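Local structure of protein BIM1 (Saccharomyces cerevisiae, 2QJX) at residues K28-G36 against I91-L102; F76-V85 against F101-W109. The protein binds microtubules, including their growing plus ends, as a member of the EB1 family, and is represented here by its calponin-homology domain. All blocks are in the same frame, centred on the assembly; numbering follows the deposited sequence.

Contact 1: residues K28-G36 against I91-L102; sequences KKIEECGTG and IRCKFQDNLEFL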
loop_
_atom_site.group_PDB
_atom_site.type_symbol
_atom_site.label_atom_id
_atom_site.label_comp_id
_atom_site.label_asym_id
_atom_site.label_seq_id
_atom_site.Cartn_x
_atom_site.Cartn_y
_atom_site.Cartn_z
ATOM N N LYS A 28 8.667 -6.810 8.682
ATOM C CA LYS A 28 8.773 -8.070 9.414
ATOM C C LYS A 28 7.399 -8.562 9.856
ATOM O O LYS A 28 7.199 -9.755 10.095
ATOM C CB LYS A 28 9.668 -7.898 10.647
ATOM C CG LYS A 28 11.079 -7.430 10.347
ATOM C CD LYS A 28 11.794 -8.363 9.392
ATOM C CE LYS A 28 13.224 -7.909 9.153
ATOM N NZ LYS A 28 13.892 -8.713 8.096
ATOM N N LYS A 29 6.452 -7.639 9.961
ATOM C CA LYS A 29 5.102 -7.977 10.394
ATOM C C LYS A 29 4.039 -7.313 9.538
ATOM O O LYS A 29 4.217 -6.192 9.070
ATOM C CB LYS A 29 4.893 -7.549 11.849
ATOM C CG LYS A 29 5.859 -8.187 12.827
ATOM C CD LYS A 29 5.553 -7.763 14.263
ATOM C CE LYS A 29 5.729 -6.264 14.452
ATOM N NZ LYS A 29 5.559 -5.860 15.884
ATOM N N ILE A 30 2.925 -8.015 9.349
ATOM C CA ILE A 30 1.811 -7.499 8.568
ATOM C C ILE A 30 1.336 -6.173 9.150
ATOM O O ILE A 30 0.938 -5.270 8.412
ATOM C CB ILE A 30 0.621 -8.489 8.573
ATOM C CG1 ILE A 30 0.988 -9.752 7.794
ATOM C CG2 ILE A 30 -0.619 -7.822 8.002
ATOM C CD1 ILE A 30 1.273 -9.515 6.333
ATOM N N GLU A 31 1.372 -6.065 10.477
ATOM C CA GLU A 31 0.938 -4.851 11.165
ATOM C C GLU A 31 1.584 -3.570 10.638
ATOM O O GLU A 31 0.981 -2.495 10.705
ATOM C CB GLU A 31 1.208 -4.959 12.674
ATOM C CG GLU A 31 0.341 -5.981 13.401
ATOM C CD GLU A 31 0.978 -7.358 13.494
ATOM O OE1 GLU A 31 1.503 -7.856 12.476
ATOM O OE2 GLU A 31 0.942 -7.952 14.595
ATOM N N GLU A 32 2.803 -3.681 10.127
ATOM C CA GLU A 32 3.517 -2.516 9.606
ATOM C C GLU A 32 2.820 -1.893 8.404
ATOM O O GLU A 32 3.070 -0.739 8.068
ATOM C CB GLU A 32 4.952 -2.894 9.235
ATOM C CG GLU A 32 5.806 -3.278 10.439
ATOM C CD GLU A 32 7.177 -3.782 10.049
ATOM O OE1 GLU A 32 7.974 -2.989 9.499
ATOM O OE2 GLU A 32 7.457 -4.976 10.288
ATOM N N CYS A 33 1.949 -2.655 7.751
ATOM C CA CYS A 33 1.224 -2.124 6.602
ATOM C C CYS A 33 0.132 -1.164 7.047
ATOM O O CYS A 33 -0.488 -0.488 6.230
ATOM C CB CYS A 33 0.601 -3.258 5.792
ATOM S SG CYS A 33 1.803 -4.283 4.949
ATOM N N GLY A 34 -0.101 -1.104 8.352
ATOM C CA GLY A 34 -1.131 -0.220 8.860
ATOM C C GLY A 34 -0.887 1.255 8.596
ATOM O O GLY A 34 -1.827 2.046 8.668
ATOM N N THR A 35 0.355 1.635 8.281
ATOM C CA THR A 35 0.672 3.045 8.037
ATOM C C THR A 35 0.099 3.528 6.716
ATOM O O THR A 35 0.042 4.729 6.463
ATOM C CB THR A 35 2.195 3.317 8.023
ATOM O OG1 THR A 35 2.771 2.787 6.820
ATOM C CG2 THR A 35 2.864 2.677 9.229
ATOM N N GLY A 36 -0.308 2.583 5.874
ATOM C CA GLY A 36 -0.890 2.920 4.587
ATOM C C GLY A 36 0.065 3.258 3.453
ATOM O O GLY A 36 -0.357 3.356 2.300
ATOM N N ILE A 91 -5.660 1.673 10.169
ATOM C CA ILE A 91 -4.741 2.639 10.751
ATOM C C ILE A 91 -4.265 2.294 12.161
ATOM O O ILE A 91 -3.261 2.833 12.627
ATOM C CB ILE A 91 -5.379 4.042 10.732
ATOM C CG1 ILE A 91 -4.295 5.115 10.842
ATOM C CG2 ILE A 91 -6.395 4.168 11.856
ATOM C CD1 ILE A 91 -4.809 6.510 10.522
ATOM N N ARG A 92 -4.970 1.395 12.837
ATOM C CA ARG A 92 -4.564 1.005 14.183
ATOM C C ARG A 92 -3.481 -0.064 14.136
ATOM O O ARG A 92 -3.011 -0.541 15.171
ATOM C CB ARG A 92 -5.765 0.503 14.993
ATOM C CG ARG A 92 -6.658 1.620 15.518
ATOM C CD ARG A 92 -7.617 1.103 16.582
ATOM N NE ARG A 92 -8.343 2.183 17.246
ATOM C CZ ARG A 92 -9.205 2.000 18.245
ATOM N NH1 ARG A 92 -9.449 0.776 18.697
ATOM N NH2 ARG A 92 -9.822 3.039 18.794
ATOM N N CYS A 93 -3.085 -0.430 12.921
ATOM C CA CYS A 93 -2.049 -1.427 12.703
ATOM C C CYS A 93 -2.386 -2.793 13.286
ATOM O O CYS A 93 -1.498 -3.518 13.726
ATOM C CB CYS A 93 -0.717 -0.936 13.279
ATOM S SG CYS A 93 -0.121 0.600 12.541
ATOM N N LYS A 94 -3.671 -3.134 13.296
ATOM C CA LYS A 94 -4.112 -4.429 13.807
ATOM C C LYS A 94 -3.794 -5.482 12.740
ATOM O O LYS A 94 -3.956 -5.227 11.548
ATOM C CB LYS A 94 -5.616 -4.391 14.097
ATOM C CG LYS A 94 -6.162 -5.653 14.751
ATOM C CD LYS A 94 -7.653 -5.530 15.059
ATOM C CE LYS A 94 -8.203 -6.813 15.667
ATOM N NZ LYS A 94 -9.652 -6.705 16.009
ATOM N N PHE A 95 -3.344 -6.658 13.171
ATOM C CA PHE A 95 -2.972 -7.735 12.251
ATOM C C PHE A 95 -4.032 -8.217 11.257
ATOM O O PHE A 95 -3.829 -8.164 10.043
ATOM C CB PHE A 95 -2.472 -8.952 13.042
ATOM C CG PHE A 95 -2.126 -10.133 12.178
ATOM C CD1 PHE A 95 -0.926 -10.174 11.479
ATOM C CD2 PHE A 95 -3.022 -11.189 12.030
ATOM C CE1 PHE A 95 -0.622 -11.243 10.644
ATOM C CE2 PHE A 95 -2.729 -12.264 11.197
ATOM C CZ PHE A 95 -1.526 -12.293 10.501
ATOM N N GLN A 96 -5.154 -8.699 11.773
ATOM C CA GLN A 96 -6.212 -9.244 10.927
ATOM C C GLN A 96 -6.746 -8.330 9.827
ATOM O O GLN A 96 -6.875 -8.755 8.676
ATOM C CB GLN A 96 -7.372 -9.728 11.803
ATOM C CG GLN A 96 -8.357 -10.637 11.092
ATOM C CD GLN A 96 -7.680 -11.828 10.444
ATOM O OE1 GLN A 96 -6.738 -12.396 10.995
ATOM N NE2 GLN A 96 -8.169 -12.223 9.273
ATOM N N ASP A 97 -7.054 -7.083 10.172
ATOM C CA ASP A 97 -7.594 -6.135 9.201
ATOM C C ASP A 97 -6.615 -5.870 8.058
ATOM O O ASP A 97 -6.996 -5.849 6.887
ATOM C CB ASP A 97 -7.941 -4.820 9.897
ATOM C CG ASP A 97 -8.899 -5.012 11.063
ATOM O OD1 ASP A 97 -10.121 -5.108 10.832
ATOM O OD2 ASP A 97 -8.424 -5.080 12.214
ATOM N N ASN A 98 -5.352 -5.662 8.404
ATOM C CA ASN A 98 -4.329 -5.402 7.402
ATOM C C ASN A 98 -3.999 -6.643 6.594
ATOM O O ASN A 98 -3.686 -6.552 5.406
ATOM C CB ASN A 98 -3.090 -4.832 8.079
ATOM C CG ASN A 98 -3.278 -3.385 8.463
ATOM O OD1 ASN A 98 -3.284 -2.510 7.600
ATOM N ND2 ASN A 98 -3.456 -3.123 9.756
ATOM N N LEU A 99 -4.070 -7.804 7.233
ATOM C CA LEU A 99 -3.815 -9.052 6.532
ATOM C C LEU A 99 -4.828 -9.174 5.396
ATOM O O LEU A 99 -4.470 -9.443 4.245
ATOM C CB LEU A 99 -3.974 -10.249 7.476
ATOM C CG LEU A 99 -3.857 -11.606 6.770
ATOM C CD1 LEU A 99 -2.411 -11.840 6.343
ATOM C CD2 LEU A 99 -4.317 -12.717 7.695
ATOM N N GLU A 100 -6.097 -8.966 5.731
ATOM C CA GLU A 100 -7.179 -9.065 4.756
ATOM C C GLU A 100 -7.078 -8.045 3.628
ATOM O O GLU A 100 -7.331 -8.368 2.471
ATOM C CB GLU A 100 -8.536 -8.918 5.454
ATOM C CG GLU A 100 -8.907 -10.108 6.329
ATOM C CD GLU A 100 -10.221 -9.908 7.068
ATOM O OE1 GLU A 100 -11.180 -9.391 6.457
ATOM O OE2 GLU A 100 -10.297 -10.283 8.258
ATOM N N PHE A 101 -6.708 -6.813 3.960
ATOM C CA PHE A 101 -6.597 -5.782 2.935
ATOM C C PHE A 101 -5.428 -6.088 2.001
ATOM O O PHE A 101 -5.539 -5.924 0.784
ATOM C CB PHE A 101 -6.420 -4.403 3.585
ATOM C CG PHE A 101 -6.655 -3.258 2.643
ATOM C CD1 PHE A 101 -7.911 -3.048 2.083
ATOM C CD2 PHE A 101 -5.617 -2.399 2.300
ATOM C CE1 PHE A 101 -8.133 -1.999 1.192
ATOM C CE2 PHE A 101 -5.827 -1.347 1.409
ATOM C CZ PHE A 101 -7.091 -1.147 0.855
ATOM N N LEU A 102 -4.310 -6.535 2.563
ATOM C CA LEU A 102 -3.146 -6.864 1.747
ATOM C C LEU A 102 -3.461 -8.046 0.833
ATOM O O LEU A 102 -3.003 -8.094 -0.313
ATOM C CB LEU A 102 -1.941 -7.196 2.629
ATOM C CG LEU A 102 -0.630 -7.474 1.891
ATOM C CD1 LEU A 102 -0.234 -6.257 1.053
ATOM C CD2 LEU A 102 0.463 -7.811 2.895
#
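I30 spreads its branches over the first turns of helix 95-112, in the part of the calponin-homology fold where the 3-10 turn 30-35 leads into helix 37-47. Its CG1 lies 3.6 Å from CE1 of F95. With CG2 anti to the backbone N (CG1 at chi1 -68°), that methyl rests on the helix backbone, 3.5 Å from N of L99, while CD1 reaches CD2 of L102. R12 and L16 of helix 12-23 also touch I30, so it is wedged between two helices.

Toward the surface, E31 bends at chi2 (92°) and lays its chain against C93 and F95. Its OE1 comes to the edge of the F95 ring, 3.5 Å from CD1, with carboxylate and ring planes 68° apart. Three residues on from E31, the two backbones close to 4.1 Å between CA of G34 and CA of C93, an approach possible because G34 has no side chain; C93, with positive phi, makes the turn just before the helix.

No hydrogen bond crosses between the segments. The buried amide of N98 instead ties the start of helix 95-112 to the end of helix 87-90: ND2 donates to K94 O at 2.8 Å, with that oxygen in the amide plane, and also to L90 O. Y39 OH bonds to OD1 on the other end of the amide, and this same OD1 lies 3.4 Å from CA of G34.

Contact 2: residues F76-V85 against F101-W109; sequences FSRHGIEKTV and FLQWLKKHW
The C-terminal turn of helix 62-78 and the loop after it pack over one flank of helix 95-112 in the calponin-homology fold, and K83, W104 and F101 bury the largest shares. K83 slides along one face of the indole: CB lies 3.4 Å from W104 CZ2, and CG stands over the centre of the ring system. CD makes a CH-pi contact, 3.4 Å from the centroid of the five-membered ring and 7° off its normal. The chain leaves the backbone with CG anti to N (chi1 171°), then bends at chi2 and chi4, which brings NZ back to T84 O for a 2.8 Å hydrogen bond and leaves any cation-pi attraction to W104 long and weak. CB of H108 lies toward the rim of the opposite face.

Deeper in, the F76 ring meets W104 obliquely, planes 38° apart, and its CZ is 3.7 Å from W104 CZ3 and 3.9 Å from F101 CZ. V85 CG2 sits over one face of F76 toward the rim and also touches F101. After helix 62-78, G80 turns with positive phi in a Schellman motif, closed by bonds from I81 N to F76 O and G80 N to S77 O. This sets I81 toward helix 95-112: CG2 meets W104 and CD1 comes within 4.0 Å of H108 CE1, whose NE2 bonds to Y47 OH. Such interhelix packing belongs to the all-helical calponin-homology fold.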
loop_
_atom_site.group_PDB
_atom_site.type_symbol
_atom_site.label_atom_id
_atom_site.label_comp_id
_atom_site.label_asym_id
_atom_site.label_seq_id
_atom_site.Cartn_x
_atom_site.Cartn_y
_atom_site.Cartn_z
ATOM N N PHE A 76 -8.658 5.186 -5.124
ATOM C CA PHE A 76 -9.797 4.302 -5.371
ATOM C C PHE A 76 -10.935 5.054 -6.056
ATOM O O PHE A 76 -11.555 4.551 -7.000
ATOM C CB PHE A 76 -10.321 3.702 -4.055
ATOM C CG PHE A 76 -9.555 2.497 -3.579
ATOM C CD1 PHE A 76 -10.231 1.332 -3.224
ATOM C CD2 PHE A 76 -8.172 2.530 -3.449
ATOM C CE1 PHE A 76 -9.540 0.217 -2.746
ATOM C CE2 PHE A 76 -7.470 1.422 -2.971
ATOM C CZ PHE A 76 -8.154 0.264 -2.619
ATOM N N SER A 77 -11.216 6.255 -5.567
ATOM C CA SER A 77 -12.285 7.078 -6.120
ATOM C C SER A 77 -11.983 7.503 -7.556
ATOM O O SER A 77 -12.832 7.381 -8.443
ATOM C CB SER A 77 -12.487 8.314 -5.240
ATOM O OG SER A 77 -13.444 9.197 -5.799
ATOM N N ARG A 78 -10.767 7.991 -7.780
ATOM C CA ARG A 78 -10.354 8.441 -9.106
ATOM C C ARG A 78 -10.508 7.344 -10.160
ATOM O O ARG A 78 -10.978 7.599 -11.272
ATOM C CB ARG A 78 -8.898 8.924 -9.060
ATOM C CG ARG A 78 -8.329 9.342 -10.417
ATOM C CD ARG A 78 -6.975 10.078 -10.306
ATOM N NE ARG A 78 -5.902 9.267 -9.725
ATOM C CZ ARG A 78 -5.576 9.261 -8.434
ATOM N NH1 ARG A 78 -6.234 10.025 -7.573
ATOM N NH2 ARG A 78 -4.580 8.496 -8.000
ATOM N N HIS A 79 -10.122 6.124 -9.801
ATOM C CA HIS A 79 -10.193 4.998 -10.725
ATOM C C HIS A 79 -11.469 4.170 -10.674
ATOM O O HIS A 79 -11.576 3.153 -11.364
ATOM C CB HIS A 79 -8.990 4.083 -10.513
ATOM C CG HIS A 79 -7.688 4.723 -10.873
ATOM N ND1 HIS A 79 -7.394 5.139 -12.153
ATOM C CD2 HIS A 79 -6.615 5.049 -10.115
ATOM C CE1 HIS A 79 -6.197 5.696 -12.169
ATOM N NE2 HIS A 79 -5.703 5.654 -10.945
ATOM N N GLY A 80 -12.428 4.599 -9.866
ATOM C CA GLY A 80 -13.688 3.882 -9.763
ATOM C C GLY A 80 -13.593 2.508 -9.127
ATOM O O GLY A 80 -14.374 1.612 -9.458
ATOM N N ILE A 81 -12.640 2.329 -8.220
ATOM C CA ILE A 81 -12.468 1.051 -7.533
ATOM C C ILE A 81 -13.540 0.990 -6.444
ATOM O O ILE A 81 -13.577 1.840 -5.556
ATOM C CB ILE A 81 -11.059 0.945 -6.891
ATOM C CG1 ILE A 81 -9.981 1.259 -7.940
ATOM C CG2 ILE A 81 -10.843 -0.445 -6.315
ATOM C CD1 ILE A 81 -10.090 0.434 -9.213
ATOM N N GLU A 82 -14.410 -0.013 -6.519
ATOM C CA GLU A 82 -15.504 -0.148 -5.559
ATOM C C GLU A 82 -15.143 -0.784 -4.214
ATOM O O GLU A 82 -15.867 -0.607 -3.230
ATOM C CB GLU A 82 -16.660 -0.911 -6.218
ATOM C CG GLU A 82 -17.303 -0.142 -7.372
ATOM C CD GLU A 82 -18.224 -0.995 -8.223
ATOM O OE1 GLU A 82 -19.148 -1.624 -7.665
ATOM O OE2 GLU A 82 -18.027 -1.034 -9.458
ATOM N N LYS A 83 -14.027 -1.506 -4.169
ATOM C CA LYS A 83 -13.563 -2.161 -2.942
ATOM C C LYS A 83 -13.588 -1.211 -1.750
ATOM O O LYS A 83 -13.198 -0.052 -1.875
ATOM C CB LYS A 83 -12.131 -2.669 -3.129
ATOM C CG LYS A 83 -11.469 -3.171 -1.841
ATOM C CD LYS A 83 -11.950 -4.567 -1.471
ATOM C CE LYS A 83 -11.333 -5.047 -0.160
ATOM N NZ LYS A 83 -11.934 -4.370 1.028
ATOM N N THR A 84 -14.033 -1.708 -0.595
ATOM C CA THR A 84 -14.103 -0.895 0.616
ATOM C C THR A 84 -12.739 -0.724 1.283
ATOM O O THR A 84 -11.870 -1.594 1.185
ATOM C CB THR A 84 -15.059 -1.512 1.669
ATOM O OG1 THR A 84 -14.608 -2.831 2.008
ATOM C CG2 THR A 84 -16.483 -1.575 1.137
ATOM N N VAL A 85 -12.566 0.406 1.963
ATOM C CA VAL A 85 -11.330 0.710 2.672
ATOM C C VAL A 85 -11.703 1.299 4.030
ATOM O O VAL A 85 -12.037 2.478 4.132
ATOM C CB VAL A 85 -10.477 1.747 1.908
ATOM C CG1 VAL A 85 -9.132 1.910 2.590
ATOM C CG2 VAL A 85 -10.298 1.317 0.463
ATOM N N PHE A 101 -6.708 -6.813 3.960
ATOM C CA PHE A 101 -6.597 -5.782 2.935
ATOM C C PHE A 101 -5.428 -6.088 2.001
ATOM O O PHE A 101 -5.539 -5.924 0.784
ATOM C CB PHE A 101 -6.420 -4.403 3.585
ATOM C CG PHE A 101 -6.655 -3.258 2.643
ATOM C CD1 PHE A 101 -7.911 -3.048 2.083
ATOM C CD2 PHE A 101 -5.617 -2.399 2.300
ATOM C CE1 PHE A 101 -8.133 -1.999 1.192
ATOM C CE2 PHE A 101 -5.827 -1.347 1.409
ATOM C CZ PHE A 101 -7.091 -1.147 0.855
ATOM N N LEU A 102 -4.310 -6.535 2.563
ATOM C CA LEU A 102 -3.146 -6.864 1.747
ATOM C C LEU A 102 -3.461 -8.046 0.833
ATOM O O LEU A 102 -3.003 -8.094 -0.313
ATOM C CB LEU A 102 -1.941 -7.196 2.629
ATOM C CG LEU A 102 -0.630 -7.474 1.891
ATOM C CD1 LEU A 102 -0.234 -6.257 1.053
ATOM C CD2 LEU A 102 0.463 -7.811 2.895
ATOM N N GLN A 103 -4.242 -9.004 1.332
ATOM C CA GLN A 103 -4.608 -10.155 0.513
ATOM C C GLN A 103 -5.383 -9.667 -0.702
ATOM O O GLN A 103 -5.113 -10.095 -1.821
ATOM C CB GLN A 103 -5.462 -11.151 1.302
ATOM C CG GLN A 103 -4.744 -11.783 2.485
ATOM C CD GLN A 103 -5.632 -12.737 3.264
ATOM O OE1 GLN A 103 -6.790 -12.434 3.546
ATOM N NE2 GLN A 103 -5.085 -13.890 3.630
ATOM N N TRP A 104 -6.340 -8.769 -0.490
ATOM C CA TRP A 104 -7.117 -8.250 -1.612
ATOM C C TRP A 104 -6.240 -7.439 -2.565
ATOM O O TRP A 104 -6.375 -7.542 -3.786
ATOM C CB TRP A 104 -8.266 -7.362 -1.133
ATOM C CG TRP A 104 -9.029 -6.756 -2.285
ATOM C CD1 TRP A 104 -10.060 -7.325 -2.980
ATOM C CD2 TRP A 104 -8.768 -5.494 -2.918
ATOM N NE1 TRP A 104 -10.458 -6.497 -4.004
ATOM C CE2 TRP A 104 -9.680 -5.368 -3.991
ATOM C CE3 TRP A 104 -7.850 -4.461 -2.684
ATOM C CZ2 TRP A 104 -9.701 -4.245 -4.831
ATOM C CZ3 TRP A 104 -7.871 -3.343 -3.523
ATOM C CH2 TRP A 104 -8.793 -3.247 -4.582
ATOM N N LEU A 105 -5.350 -6.621 -2.012
ATOM C CA LEU A 105 -4.478 -5.813 -2.852
ATOM C C LEU A 105 -3.631 -6.682 -3.768
ATOM O O LEU A 105 -3.466 -6.375 -4.954
ATOM C CB LEU A 105 -3.574 -4.927 -1.990
ATOM C CG LEU A 105 -4.255 -3.673 -1.438
ATOM C CD1 LEU A 105 -3.351 -2.995 -0.424
ATOM C CD2 LEU A 105 -4.566 -2.723 -2.582
ATOM N N LYS A 106 -3.091 -7.768 -3.230
ATOM C CA LYS A 106 -2.272 -8.645 -4.053
ATOM C C LYS A 106 -3.088 -9.172 -5.230
ATOM O O LYS A 106 -2.580 -9.279 -6.346
ATOM C CB LYS A 106 -1.731 -9.823 -3.239
ATOM C CG LYS A 106 -0.840 -10.728 -4.083
ATOM C CD LYS A 106 -0.255 -11.882 -3.308
ATOM C CE LYS A 106 0.695 -12.672 -4.198
ATOM N NZ LYS A 106 1.277 -13.842 -3.500
ATOM N N LYS A 107 -4.353 -9.491 -4.981
ATOM C CA LYS A 107 -5.226 -10.006 -6.034
ATOM C C LYS A 107 -5.481 -8.933 -7.076
ATOM O O LYS A 107 -5.505 -9.214 -8.279
ATOM C CB LYS A 107 -6.552 -10.488 -5.439
ATOM C CG LYS A 107 -6.457 -11.827 -4.702
ATOM C CD LYS A 107 -5.213 -11.871 -3.828
ATOM C CE LYS A 107 -5.258 -12.958 -2.762
ATOM N NZ LYS A 107 -4.085 -12.814 -1.854
ATOM N N HIS A 108 -5.674 -7.703 -6.608
ATOM C CA HIS A 108 -5.913 -6.578 -7.500
ATOM C C HIS A 108 -4.677 -6.369 -8.381
ATOM O O HIS A 108 -4.791 -6.138 -9.591
ATOM C CB HIS A 108 -6.187 -5.311 -6.690
ATOM C CG HIS A 108 -6.761 -4.192 -7.504
ATOM N ND1 HIS A 108 -8.020 -4.248 -8.059
ATOM C CD2 HIS A 108 -6.244 -2.993 -7.861
ATOM C CE1 HIS A 108 -8.256 -3.129 -8.722
ATOM N NE2 HIS A 108 -7.193 -2.351 -8.616
ATOM N N TRP A 109 -3.499 -6.452 -7.765
ATOM C CA TRP A 109 -2.228 -6.293 -8.473
ATOM C C TRP A 109 -2.078 -7.386 -9.539
ATOM O O TRP A 109 -1.740 -7.110 -10.692
ATOM C CB TRP A 109 -1.066 -6.385 -7.474
ATOM C CG TRP A 109 0.286 -6.204 -8.085
ATOM C CD1 TRP A 109 0.902 -5.025 -8.375
ATOM C CD2 TRP A 109 1.189 -7.241 -8.492
ATOM N NE1 TRP A 109 2.137 -5.258 -8.935
ATOM C CE2 TRP A 109 2.337 -6.611 -9.019
ATOM C CE3 TRP A 109 1.139 -8.640 -8.460
ATOM C CZ2 TRP A 109 3.431 -7.333 -9.513
ATOM C CZ3 TRP A 109 2.227 -9.361 -8.950
ATOM C CH2 TRP A 109 3.358 -8.704 -9.468
#

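In the fold
Contacts 1 and 2 pack neighbouring, overlapping parts of helix 95-112, with centres about 15 Å apart, one against the 3-10 turn 30-35, the other against the end of helix 62-78 and its loop. Both are partly buried, at similar distances from the chain centre, and neither has a hydrogen bond between its segments. Contact 1, at the helix start, works through an isoleucine against leucines and a phenylalanine, and close backbone packing. Contact 2, farther along, is mainly aromatic, with a lysine chain spread on an indole at its outer side. Helix 37-47 reaches both contacts through Y39 and Y47, and Y39 also meets the shared F101 edge-to-face.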